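Local coordinates for protein alanine dehydrogenase (PDB 1OMO) that catalyses the NAD(+)-dependent oxidative deamination of L-alanine to pyruvate and the reverse reductive amination, working as a homodimer, at residues 15-25 with 107-118; 54-65 with 292-302. All blocks are in the same frame, centred on the assembly; numbering follows the deposited sequence.

Interaction 1 of 2, residues 15-25 with 107-118; sequences ISMDEAMNAVE and LRTGAAGGIAAK. With NAD (nicotinamide-adenine-dinucleotide), chain D.
Knobs-into-holes packing joins helix 17-32 to helix 102-120, which carries part of the NAD pocket: Ala111 is the knob, set among Met17, Ala20, Met21 and Val24. The axes of 17-25 and 107-118 pass 8.5 Å apart and cross at -67°, and Met21 CG lies 3.7 Å from Ala111 CB. At one end Leu107 spreads its two methyls over different partners. Its CD1 meets Ala20 CB at 3.4 Å and also Ile15 CG2, whereas CD2 packs tightly on Met17 CE at 3.3 Å, the two chains running antiparallel alongside one another. Met17 CG is anti to the backbone N (chi1 167°), and bends at the next two torsions bring its methyl back toward helix 102-120. Gly110 and Gly114 border these methionines; a beta carbon on either would press on the CE of Met17 or Met21. At the far end Ile115 CD1 packs beside Glu25 OE1, 3.7 Å away. Lys118 NZ makes a weak hydrogen bond to Glu25 OE1 (3.3 Å); OE2, less surely placed, would complete the salt bridge and meets Tyr119 OH. Arg108 offers Val24 only its CB, 3.9 Å from Val24 CG2, and its chain then leads away toward the cofactor. Arg108 NE salt-bridges Asp297, and the nicotinamide oxygen NAD O7N lies at the guanidinium edge, in plane, taking a bent hydrogen bond from Arg108 NH1 (2.9 Å, N-H...O angle 131°).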
loop_
_atom_site.group_PDB
_atom_site.type_symbol
_atom_site.label_atom_id
_atom_site.label_comp_id
_atom_site.label_asym_id
_atom_site.label_seq_id
_atom_site.Cartn_x
_atom_site.Cartn_y
_atom_site.Cartn_z
ATOM N N ILE A 15 23.577 -5.961 3.400
ATOM C CA ILE A 15 23.844 -4.708 2.692
ATOM C C ILE A 15 24.890 -3.935 3.436
ATOM O O ILE A 15 24.952 -3.942 4.658
ATOM C CB ILE A 15 22.667 -3.676 2.598
ATOM C CG1 ILE A 15 21.544 -4.117 1.685
ATOM C CG2 ILE A 15 23.169 -2.431 1.857
ATOM C CD1 ILE A 15 20.866 -2.869 1.025
ATOM N N SER A 16 25.657 -3.214 2.650
ATOM C CA SER A 16 26.740 -2.358 3.099
ATOM C C SER A 16 26.225 -0.919 3.046
ATOM O O SER A 16 25.356 -0.622 2.240
ATOM C CB SER A 16 27.898 -2.497 2.105
ATOM O OG SER A 16 29.023 -1.847 2.608
ATOM N N MET A 17 26.773 -0.025 3.862
ATOM C CA MET A 17 26.338 1.360 3.808
ATOM C C MET A 17 26.726 1.853 2.427
ATOM O O MET A 17 26.018 2.645 1.826
ATOM C CB MET A 17 27.035 2.212 4.870
ATOM C CG MET A 17 26.849 3.749 4.657
ATOM S SD MET A 17 25.126 4.249 4.586
ATOM C CE MET A 17 24.654 4.442 6.305
ATOM N N ASP A 18 27.855 1.374 1.919
ATOM C CA ASP A 18 28.286 1.769 0.591
ATOM C C ASP A 18 27.307 1.235 -0.449
ATOM O O ASP A 18 26.918 1.954 -1.354
ATOM C CB ASP A 18 29.703 1.254 0.318
ATOM C CG ASP A 18 30.772 2.166 0.904
ATOM O OD1 ASP A 18 31.586 1.690 1.712
ATOM O OD2 ASP A 18 30.797 3.364 0.549
ATOM N N GLU A 19 26.892 -0.019 -0.320
ATOM C CA GLU A 19 25.937 -0.559 -1.282
ATOM C C GLU A 19 24.665 0.296 -1.213
ATOM O O GLU A 19 24.118 0.692 -2.230
ATOM C CB GLU A 19 25.591 -2.015 -0.956
ATOM C CG GLU A 19 26.678 -3.019 -1.298
ATOM C CD GLU A 19 26.292 -4.420 -0.872
ATOM O OE1 GLU A 19 25.933 -4.591 0.326
ATOM O OE2 GLU A 19 26.348 -5.339 -1.734
ATOM N N ALA A 20 24.230 0.593 0.007
ATOM C CA ALA A 20 23.025 1.396 0.228
ATOM C C ALA A 20 23.180 2.762 -0.427
ATOM O O ALA A 20 22.240 3.260 -1.047
ATOM C CB ALA A 20 22.760 1.562 1.746
ATOM N N MET A 21 24.366 3.357 -0.289
ATOM C CA MET A 21 24.625 4.667 -0.881
ATOM C C MET A 21 24.580 4.665 -2.398
ATOM O O MET A 21 24.050 5.599 -3.014
ATOM C CB MET A 21 25.972 5.241 -0.406
ATOM C CG MET A 21 25.879 5.903 0.987
ATOM S SD MET A 21 27.424 6.309 1.836
ATOM C CE MET A 21 27.739 7.860 1.091
ATOM N N ASN A 22 25.120 3.617 -3.006
ATOM C CA ASN A 22 25.099 3.537 -4.458
ATOM C C ASN A 22 23.690 3.365 -4.984
ATOM O O ASN A 22 23.340 3.967 -5.992
ATOM C CB ASN A 22 25.960 2.379 -4.948
ATOM C CG ASN A 22 27.425 2.715 -4.928
ATOM O OD1 ASN A 22 28.281 1.823 -4.911
ATOM N ND2 ASN A 22 27.734 4.013 -4.934
ATOM N N ALA A 23 22.909 2.537 -4.292
ATOM C CA ALA A 23 21.532 2.248 -4.667
ATOM C C ALA A 23 20.634 3.464 -4.521
ATOM O O ALA A 23 19.829 3.754 -5.400
ATOM C CB ALA A 23 20.984 1.084 -3.820
ATOM N N VAL A 24 20.792 4.193 -3.426
ATOM C CA VAL A 24 19.965 5.364 -3.197
ATOM C C VAL A 24 20.293 6.469 -4.192
ATOM O O VAL A 24 19.403 7.175 -4.670
ATOM C CB VAL A 24 20.108 5.874 -1.720
ATOM C CG1 VAL A 24 19.377 7.204 -1.514
ATOM C CG2 VAL A 24 19.525 4.843 -0.787
ATOM N N GLU A 25 21.569 6.601 -4.534
ATOM C CA GLU A 25 21.981 7.612 -5.505
ATOM C C GLU A 25 21.375 7.320 -6.891
ATOM O O GLU A 25 20.806 8.214 -7.553
ATOM C CB GLU A 25 23.505 7.664 -5.596
ATOM C CG GLU A 25 24.029 8.721 -6.593
ATOM C CD GLU A 25 25.495 9.055 -6.355
ATOM O OE1 GLU A 25 26.265 8.145 -5.986
ATOM O OE2 GLU A 25 25.892 10.213 -6.549
ATOM N N LEU A 107 19.026 2.737 7.435
ATOM C CA LEU A 107 20.192 2.649 6.566
ATOM C C LEU A 107 20.058 3.555 5.354
ATOM O O LEU A 107 20.941 4.377 5.101
ATOM C CB LEU A 107 20.390 1.211 6.095
ATOM C CG LEU A 107 21.797 0.616 5.925
ATOM C CD1 LEU A 107 21.891 -0.050 4.569
ATOM C CD2 LEU A 107 22.871 1.628 6.093
ATOM N N ARG A 108 18.957 3.430 4.602
ATOM C CA ARG A 108 18.826 4.229 3.405
ATOM C C ARG A 108 18.549 5.712 3.686
ATOM O O ARG A 108 18.681 6.543 2.800
ATOM C CB ARG A 108 17.784 3.632 2.452
ATOM C CG ARG A 108 16.349 3.487 2.970
ATOM C CD ARG A 108 15.607 4.809 3.218
ATOM N NE ARG A 108 14.148 4.634 3.154
ATOM C CZ ARG A 108 13.256 5.472 3.687
ATOM N NH1 ARG A 108 13.665 6.540 4.354
ATOM N NH2 ARG A 108 11.951 5.282 3.497
ATOM N N THR A 109 18.165 6.044 4.909
ATOM C CA THR A 109 17.939 7.453 5.254
ATOM C C THR A 109 19.344 7.959 5.508
ATOM O O THR A 109 19.717 9.048 5.066
ATOM C CB THR A 109 17.062 7.595 6.527
ATOM O OG1 THR A 109 15.832 6.874 6.312
ATOM C CG2 THR A 109 16.753 9.082 6.802
ATOM N N GLY A 110 20.144 7.148 6.183
ATOM C CA GLY A 110 21.514 7.553 6.389
ATOM C C GLY A 110 22.194 7.759 5.043
ATOM O O GLY A 110 22.830 8.797 4.799
ATOM N N ALA A 111 22.057 6.776 4.145
ATOM C CA ALA A 111 22.686 6.864 2.826
ATOM C C ALA A 111 22.278 8.157 2.092
ATOM O O ALA A 111 23.132 8.848 1.522
ATOM C CB ALA A 111 22.332 5.623 1.982
ATOM N N ALA A 112 20.986 8.493 2.108
ATOM C CA ALA A 112 20.550 9.711 1.431
ATOM C C ALA A 112 21.235 10.939 2.025
ATOM O O ALA A 112 21.677 11.810 1.291
ATOM C CB ALA A 112 19.037 9.861 1.497
ATOM N N GLY A 113 21.353 10.974 3.350
ATOM C CA GLY A 113 21.961 12.107 4.004
ATOM C C GLY A 113 23.359 12.273 3.463
ATOM O O GLY A 113 23.753 13.372 3.132
ATOM N N GLY A 114 24.077 11.162 3.359
ATOM C CA GLY A 114 25.433 11.162 2.846
ATOM C C GLY A 114 25.531 11.587 1.381
ATOM O O GLY A 114 26.457 12.319 1.013
ATOM N N ILE A 115 24.601 11.111 0.545
ATOM C CA ILE A 115 24.586 11.459 -0.878
ATOM C C ILE A 115 24.210 12.941 -1.028
ATOM O O ILE A 115 24.837 13.677 -1.809
ATOM C CB ILE A 115 23.593 10.548 -1.663
ATOM C CG1 ILE A 115 24.164 9.132 -1.755
ATOM C CG2 ILE A 115 23.368 11.050 -3.076
ATOM C CD1 ILE A 115 25.461 9.053 -2.494
ATOM N N ALA A 116 23.224 13.414 -0.266
ATOM C CA ALA A 116 22.874 14.827 -0.400
ATOM C C ALA A 116 24.057 15.756 0.001
ATOM O O ALA A 116 24.339 16.748 -0.685
ATOM C CB ALA A 116 21.620 15.161 0.420
ATOM N N ALA A 117 24.754 15.444 1.084
ATOM C CA ALA A 117 25.868 16.291 1.486
ATOM C C ALA A 117 26.970 16.214 0.409
ATOM O O ALA A 117 27.564 17.227 0.067
ATOM C CB ALA A 117 26.387 15.868 2.866
ATOM N N LYS A 118 27.194 15.029 -0.162
ATOM C CA LYS A 118 28.199 14.889 -1.208
ATOM C C LYS A 118 27.966 15.874 -2.358
ATOM O O LYS A 118 28.913 16.442 -2.903
ATOM C CB LYS A 118 28.205 13.479 -1.797
ATOM C CG LYS A 118 29.085 13.415 -3.072
ATOM C CD LYS A 118 29.431 11.995 -3.561
ATOM C CE LYS A 118 28.379 11.468 -4.527
ATOM N NZ LYS A 118 28.742 10.123 -5.089
HETATM P PA NAD D . 15.233 8.477 18.265
HETATM O O1A NAD D . 14.113 8.691 19.214
HETATM O O2A NAD D . 16.201 7.312 18.512
HETATM O O5B NAD D . 16.212 9.762 17.919
HETATM C C5B NAD D . 15.790 11.169 18.164
HETATM C C4B NAD D . 16.798 11.765 19.181
HETATM O O4B NAD D . 16.330 13.179 19.319
HETATM C C3B NAD D . 16.735 11.225 20.688
HETATM O O3B NAD D . 18.069 10.762 21.139
HETATM C C2B NAD D . 16.180 12.398 21.532
HETATM O O2B NAD D . 16.503 12.487 22.872
HETATM C C1B NAD D . 16.596 13.605 20.634
HETATM N N9A NAD D . 15.744 14.750 20.773
HETATM C C8A NAD D . 14.377 14.876 20.916
HETATM N N7A NAD D . 13.970 16.125 20.993
HETATM C C5A NAD D . 15.041 16.904 20.908
HETATM C C6A NAD D . 15.200 18.359 20.920
HETATM N N6A NAD D . 14.180 19.165 21.062
HETATM N N1A NAD D . 16.506 18.799 20.790
HETATM C C2A NAD D . 17.577 17.981 20.656
HETATM N N3A NAD D . 17.470 16.572 20.645
HETATM C C4A NAD D . 16.179 16.083 20.756
HETATM O O3 NAD D . 14.859 8.388 16.645
HETATM P PN NAD D . 15.732 8.102 15.216
HETATM O O1N NAD D . 17.197 8.138 15.565
HETATM O O2N NAD D . 15.099 6.934 14.487
HETATM O O5D NAD D . 15.334 9.545 14.439
HETATM C C5D NAD D . 13.800 9.825 14.643
HETATM C C4D NAD D . 13.319 10.976 13.821
HETATM O O4D NAD D . 13.688 10.676 12.362
HETATM C C3D NAD D . 11.770 11.177 13.792
HETATM O O3D NAD D . 11.403 12.535 13.486
HETATM C C2D NAD D . 11.387 10.183 12.691
HETATM O O2D NAD D . 10.041 10.186 12.348
HETATM C C1D NAD D . 12.444 10.585 11.557
HETATM N N1N NAD D . 12.853 9.590 10.506
HETATM C C2N NAD D . 12.770 10.147 9.156
HETATM C C3N NAD D . 13.340 9.296 8.140
HETATM C C7N NAD D . 13.229 9.926 6.625
HETATM O O7N NAD D . 13.251 9.126 5.646
HETATM N N7N NAD D . 13.137 11.288 6.497
HETATM C C4N NAD D . 13.956 8.038 8.337
HETATM C C5N NAD D . 13.972 7.614 9.728
HETATM C C6N NAD D . 13.439 8.375 10.780
#

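Interaction 2 of 2, residues 54-65 with 292-302; sequences MPAHLMGYAGLK and GLAIQDVAVAK. With NAD (nicotinamide-adenine-dinucleotide), chain D.
Lys65 NZ is gripped by Asp297 and Thr105: it makes a salt bridge to Asp297 OD2 at 2.9 Å, whose hydrogen bond is weak, and a hydrogen bond to Thr105. Asp297 OD1 in turn holds Arg108. Met54 turns at its last torsion (chi3 48°), laying CE 3.3 Å from Asp297 OD2. Farther along the hairpin, Ala56 CB rests 3.5 Å from Ala294 CB, and Val298 inserts both methyls: CG2 against Ala56, CG1 against Leu58 CD2 at 3.9 Å. At the turn Met59 SD presses on Ala299 CB at 3.4 Å. Lys302 runs across the Tyr61 side chain, its CB over one face toward the rim, 4.3 Å from the ring centroid and 24° off the normal, a CH-pi contact. Its extended chain continues to Met59 O, where NZ donates at 3.1 Å in the carbonyl plane (C=O...N angle 152°). With an alanine at Lys302, Met59 O would probably lose this donor and Tyr61 CE1 the CD packed beside it. Tyr61 OH bonds to Glu306. This is a beta hairpin, closed by a type I' turn from Leu58 to Tyr61, packed on helix 294-311, and its open end brings Lys65, the inferred proton donor/acceptor, to the active site.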
loop_
_atom_site.group_PDB
_atom_site.type_symbol
_atom_site.label_atom_id
_atom_site.label_comp_id
_atom_site.label_asym_id
_atom_site.label_seq_id
_atom_site.Cartn_x
_atom_site.Cartn_y
_atom_site.Cartn_z
ATOM N N MET A 54 4.166 2.338 1.111
ATOM C CA MET A 54 5.088 3.045 0.228
ATOM C C MET A 54 5.496 2.143 -0.942
ATOM O O MET A 54 6.486 1.443 -0.854
ATOM C CB MET A 54 6.332 3.472 1.033
ATOM C CG MET A 54 6.015 4.316 2.274
ATOM S SD MET A 54 7.430 4.802 3.292
ATOM C CE MET A 54 8.564 5.431 2.031
ATOM N N PRO A 55 4.728 2.138 -2.042
ATOM C CA PRO A 55 5.067 1.285 -3.199
ATOM C C PRO A 55 5.958 1.975 -4.210
ATOM O O PRO A 55 5.914 3.182 -4.336
ATOM C CB PRO A 55 3.698 0.956 -3.797
ATOM C CG PRO A 55 2.968 2.241 -3.588
ATOM C CD PRO A 55 3.370 2.699 -2.190
ATOM N N ALA A 56 6.763 1.207 -4.928
ATOM C CA ALA A 56 7.650 1.770 -5.945
ATOM C C ALA A 56 8.153 0.736 -6.945
ATOM O O ALA A 56 8.250 -0.439 -6.643
ATOM C CB ALA A 56 8.841 2.461 -5.288
ATOM N N HIS A 57 8.508 1.199 -8.127
ATOM C CA HIS A 57 9.019 0.347 -9.172
ATOM C C HIS A 57 10.236 1.006 -9.837
ATOM O O HIS A 57 10.149 2.177 -10.286
ATOM C CB HIS A 57 7.924 0.141 -10.217
ATOM C CG HIS A 57 8.372 -0.591 -11.444
ATOM N ND1 HIS A 57 7.779 -0.404 -12.674
ATOM C CD2 HIS A 57 9.337 -1.519 -11.633
ATOM C CE1 HIS A 57 8.365 -1.179 -13.568
ATOM N NE2 HIS A 57 9.316 -1.865 -12.962
ATOM N N LEU A 58 11.356 0.270 -9.879
ATOM C CA LEU A 58 12.590 0.726 -10.550
ATOM C C LEU A 58 13.672 -0.342 -10.447
ATOM O O LEU A 58 13.533 -1.323 -9.701
ATOM C CB LEU A 58 13.136 2.026 -9.950
ATOM C CG LEU A 58 13.959 1.818 -8.675
ATOM C CD1 LEU A 58 14.715 3.114 -8.279
ATOM C CD2 LEU A 58 13.008 1.372 -7.574
ATOM N N MET A 59 14.751 -0.151 -11.198
ATOM C CA MET A 59 15.862 -1.081 -11.172
ATOM C C MET A 59 15.435 -2.515 -11.400
ATOM O O MET A 59 16.118 -3.437 -10.982
ATOM C CB MET A 59 16.594 -0.980 -9.831
ATOM C CG MET A 59 16.965 0.438 -9.470
ATOM S SD MET A 59 17.699 0.516 -7.862
ATOM C CE MET A 59 18.786 1.901 -8.057
ATOM N N GLY A 60 14.295 -2.702 -12.040
ATOM C CA GLY A 60 13.844 -4.037 -12.337
ATOM C C GLY A 60 12.991 -4.745 -11.313
ATOM O O GLY A 60 12.635 -5.911 -11.510
ATOM N N TYR A 61 12.671 -4.071 -10.215
ATOM C CA TYR A 61 11.823 -4.673 -9.193
ATOM C C TYR A 61 10.654 -3.797 -8.827
ATOM O O TYR A 61 10.584 -2.624 -9.191
ATOM C CB TYR A 61 12.593 -4.948 -7.910
ATOM C CG TYR A 61 13.607 -6.032 -8.029
ATOM C CD1 TYR A 61 14.801 -5.813 -8.699
ATOM C CD2 TYR A 61 13.388 -7.273 -7.441
ATOM C CE1 TYR A 61 15.764 -6.810 -8.775
ATOM C CE2 TYR A 61 14.348 -8.285 -7.507
ATOM C CZ TYR A 61 15.539 -8.041 -8.170
ATOM O OH TYR A 61 16.531 -8.990 -8.168
ATOM N N ALA A 62 9.716 -4.384 -8.115
ATOM C CA ALA A 62 8.578 -3.624 -7.647
ATOM C C ALA A 62 8.434 -4.099 -6.222
ATOM O O ALA A 62 8.895 -5.190 -5.889
ATOM C CB ALA A 62 7.333 -3.941 -8.463
ATOM N N GLY A 63 7.861 -3.267 -5.366
ATOM C CA GLY A 63 7.675 -3.669 -3.972
ATOM C C GLY A 63 6.830 -2.695 -3.198
ATOM O O GLY A 63 6.555 -1.583 -3.659
ATOM N N LEU A 64 6.394 -3.103 -2.018
ATOM C CA LEU A 64 5.605 -2.214 -1.179
ATOM C C LEU A 64 6.095 -2.275 0.256
ATOM O O LEU A 64 6.185 -3.357 0.815
ATOM C CB LEU A 64 4.112 -2.583 -1.215
ATOM C CG LEU A 64 3.331 -1.623 -0.278
ATOM C CD1 LEU A 64 2.037 -1.219 -0.907
ATOM C CD2 LEU A 64 3.074 -2.272 1.083
ATOM N N LYS A 65 6.416 -1.129 0.854
ATOM C CA LYS A 65 6.840 -1.127 2.244
ATOM C C LYS A 65 5.615 -0.677 3.050
ATOM O O LYS A 65 4.899 0.257 2.648
ATOM C CB LYS A 65 8.008 -0.159 2.494
ATOM C CG LYS A 65 8.709 -0.428 3.825
ATOM C CD LYS A 65 9.843 0.545 4.120
ATOM C CE LYS A 65 9.316 1.957 4.463
ATOM N NZ LYS A 65 10.452 2.843 4.763
ATOM N N GLY A 292 12.059 10.509 3.029
ATOM C CA GLY A 292 12.051 9.047 2.870
ATOM C C GLY A 292 11.145 8.650 1.694
ATOM O O GLY A 292 9.925 8.846 1.741
ATOM N N LEU A 293 11.729 8.091 0.635
ATOM C CA LEU A 293 10.924 7.750 -0.540
ATOM C C LEU A 293 10.851 6.251 -0.819
ATOM O O LEU A 293 11.824 5.529 -0.598
ATOM C CB LEU A 293 11.494 8.462 -1.763
ATOM C CG LEU A 293 12.116 9.863 -1.613
ATOM C CD1 LEU A 293 12.734 10.271 -2.971
ATOM C CD2 LEU A 293 11.098 10.866 -1.175
ATOM N N ALA A 294 9.713 5.773 -1.322
ATOM C CA ALA A 294 9.598 4.343 -1.616
ATOM C C ALA A 294 10.692 3.879 -2.597
ATOM O O ALA A 294 11.180 2.756 -2.495
ATOM C CB ALA A 294 8.188 3.991 -2.160
ATOM N N ILE A 295 11.113 4.720 -3.525
ATOM C CA ILE A 295 12.155 4.256 -4.441
ATOM C C ILE A 295 13.437 3.881 -3.692
ATOM O O ILE A 295 14.152 2.992 -4.134
ATOM C CB ILE A 295 12.458 5.268 -5.589
ATOM C CG1 ILE A 295 12.867 6.637 -5.025
ATOM C CG2 ILE A 295 11.250 5.398 -6.480
ATOM C CD1 ILE A 295 13.486 7.583 -6.041
ATOM N N GLN A 296 13.692 4.498 -2.540
ATOM C CA GLN A 296 14.888 4.160 -1.742
ATOM C C GLN A 296 14.720 2.779 -1.077
ATOM O O GLN A 296 15.670 1.985 -1.011
ATOM C CB GLN A 296 15.189 5.234 -0.652
ATOM C CG GLN A 296 15.447 6.647 -1.215
ATOM C CD GLN A 296 15.481 7.801 -0.160
ATOM O OE1 GLN A 296 14.571 7.962 0.640
ATOM N NE2 GLN A 296 16.528 8.614 -0.208
ATOM N N ASP A 297 13.515 2.485 -0.603
ATOM C CA ASP A 297 13.263 1.197 0.050
ATOM C C ASP A 297 13.324 0.047 -0.986
ATOM O O ASP A 297 13.895 -0.992 -0.722
ATOM C CB ASP A 297 11.903 1.235 0.762
ATOM C CG ASP A 297 11.842 2.297 1.826
ATOM O OD1 ASP A 297 12.772 2.329 2.645
ATOM O OD2 ASP A 297 10.872 3.104 1.859
ATOM N N VAL A 298 12.753 0.237 -2.174
ATOM C CA VAL A 298 12.832 -0.832 -3.183
ATOM C C VAL A 298 14.270 -1.047 -3.692
ATOM O O VAL A 298 14.760 -2.198 -3.736
ATOM C CB VAL A 298 11.890 -0.570 -4.376
ATOM C CG1 VAL A 298 12.044 -1.695 -5.414
ATOM C CG2 VAL A 298 10.433 -0.532 -3.880
ATOM N N ALA A 299 14.953 0.048 -4.040
ATOM C CA ALA A 299 16.344 -0.020 -4.515
ATOM C C ALA A 299 17.164 -0.821 -3.512
ATOM O O ALA A 299 17.840 -1.800 -3.844
ATOM C CB ALA A 299 16.934 1.389 -4.651
ATOM N N VAL A 300 17.080 -0.409 -2.265
ATOM C CA VAL A 300 17.812 -1.084 -1.239
ATOM C C VAL A 300 17.337 -2.526 -1.004
ATOM O O VAL A 300 18.144 -3.391 -0.698
ATOM C CB VAL A 300 17.755 -0.269 0.059
ATOM C CG1 VAL A 300 17.690 -1.196 1.237
ATOM C CG2 VAL A 300 18.999 0.628 0.163
ATOM N N ALA A 301 16.044 -2.793 -1.121
ATOM C CA ALA A 301 15.579 -4.159 -0.921
ATOM C C ALA A 301 16.104 -5.076 -2.050
ATOM O O ALA A 301 16.369 -6.276 -1.835
ATOM C CB ALA A 301 14.050 -4.195 -0.852
ATOM N N LYS A 302 16.263 -4.510 -3.246
ATOM C CA LYS A 302 16.794 -5.275 -4.371
ATOM C C LYS A 302 18.203 -5.792 -4.047
ATOM O O LYS A 302 18.567 -6.924 -4.392
ATOM C CB LYS A 302 16.864 -4.424 -5.639
ATOM C CG LYS A 302 18.022 -4.903 -6.547
ATOM C CD LYS A 302 17.989 -4.331 -7.945
ATOM C CE LYS A 302 19.049 -5.002 -8.836
ATOM N NZ LYS A 302 18.812 -4.679 -10.261
HETATM P PA NAD D . 15.233 8.477 18.265
HETATM O O1A NAD D . 14.113 8.691 19.214
HETATM O O2A NAD D . 16.201 7.312 18.512
HETATM O O5B NAD D . 16.212 9.762 17.919
HETATM C C5B NAD D . 15.790 11.169 18.164
HETATM C C4B NAD D . 16.798 11.765 19.181
HETATM O O4B NAD D . 16.330 13.179 19.319
HETATM C C3B NAD D . 16.735 11.225 20.688
HETATM O O3B NAD D . 18.069 10.762 21.139
HETATM C C2B NAD D . 16.180 12.398 21.532
HETATM O O2B NAD D . 16.503 12.487 22.872
HETATM C C1B NAD D . 16.596 13.605 20.634
HETATM N N9A NAD D . 15.744 14.750 20.773
HETATM C C8A NAD D . 14.377 14.876 20.916
HETATM N N7A NAD D . 13.970 16.125 20.993
HETATM C C5A NAD D . 15.041 16.904 20.908
HETATM C C6A NAD D . 15.200 18.359 20.920
HETATM N N6A NAD D . 14.180 19.165 21.062
HETATM N N1A NAD D . 16.506 18.799 20.790
HETATM C C2A NAD D . 17.577 17.981 20.656
HETATM N N3A NAD D . 17.470 16.572 20.645
HETATM C C4A NAD D . 16.179 16.083 20.756
HETATM O O3 NAD D . 14.859 8.388 16.645
HETATM P PN NAD D . 15.732 8.102 15.216
HETATM O O1N NAD D . 17.197 8.138 15.565
HETATM O O2N NAD D . 15.099 6.934 14.487
HETATM O O5D NAD D . 15.334 9.545 14.439
HETATM C C5D NAD D . 13.800 9.825 14.643
HETATM C C4D NAD D . 13.319 10.976 13.821
HETATM O O4D NAD D . 13.688 10.676 12.362
HETATM C C3D NAD D . 11.770 11.177 13.792
HETATM O O3D NAD D . 11.403 12.535 13.486
HETATM C C2D NAD D . 11.387 10.183 12.691
HETATM O O2D NAD D . 10.041 10.186 12.348
HETATM C C1D NAD D . 12.444 10.585 11.557
HETATM N N1N NAD D . 12.853 9.590 10.506
HETATM C C2N NAD D . 12.770 10.147 9.156
HETATM C C3N NAD D . 13.340 9.296 8.140
HETATM C C7N NAD D . 13.229 9.926 6.625
HETATM O O7N NAD D . 13.251 9.126 5.646
HETATM N N7N NAD D . 13.137 11.288 6.497
HETATM C C4N NAD D . 13.956 8.038 8.337
HETATM C C5N NAD D . 13.972 7.614 9.728
HETATM C C6N NAD D . 13.439 8.375 10.780
#

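Both contacts are buried, but interaction 1, though it surfaces at Lys118, lies nearer the chain's centre, about 9 Å from it against about 14 Å for interaction 2. The first joins two helices, mostly through small and apolar groups; the second lays a hairpin on a helix, with polar bonds at both ends of an apolar middle. The hairpin's other face packs on the second subunit, whereas no other protein chain touches interaction 1. They meet beside the nicotinamide of NAD, which Arg108 and Gly292 touch. Asp297, salt-bridged to Arg108 (OD1 to NE, 2.7 Å) and Lys65, probably eases the approach of Arg108 NH2 to Lys65 NZ. Ala112 on Gln296 and Ile15 on Val300 continue the packing.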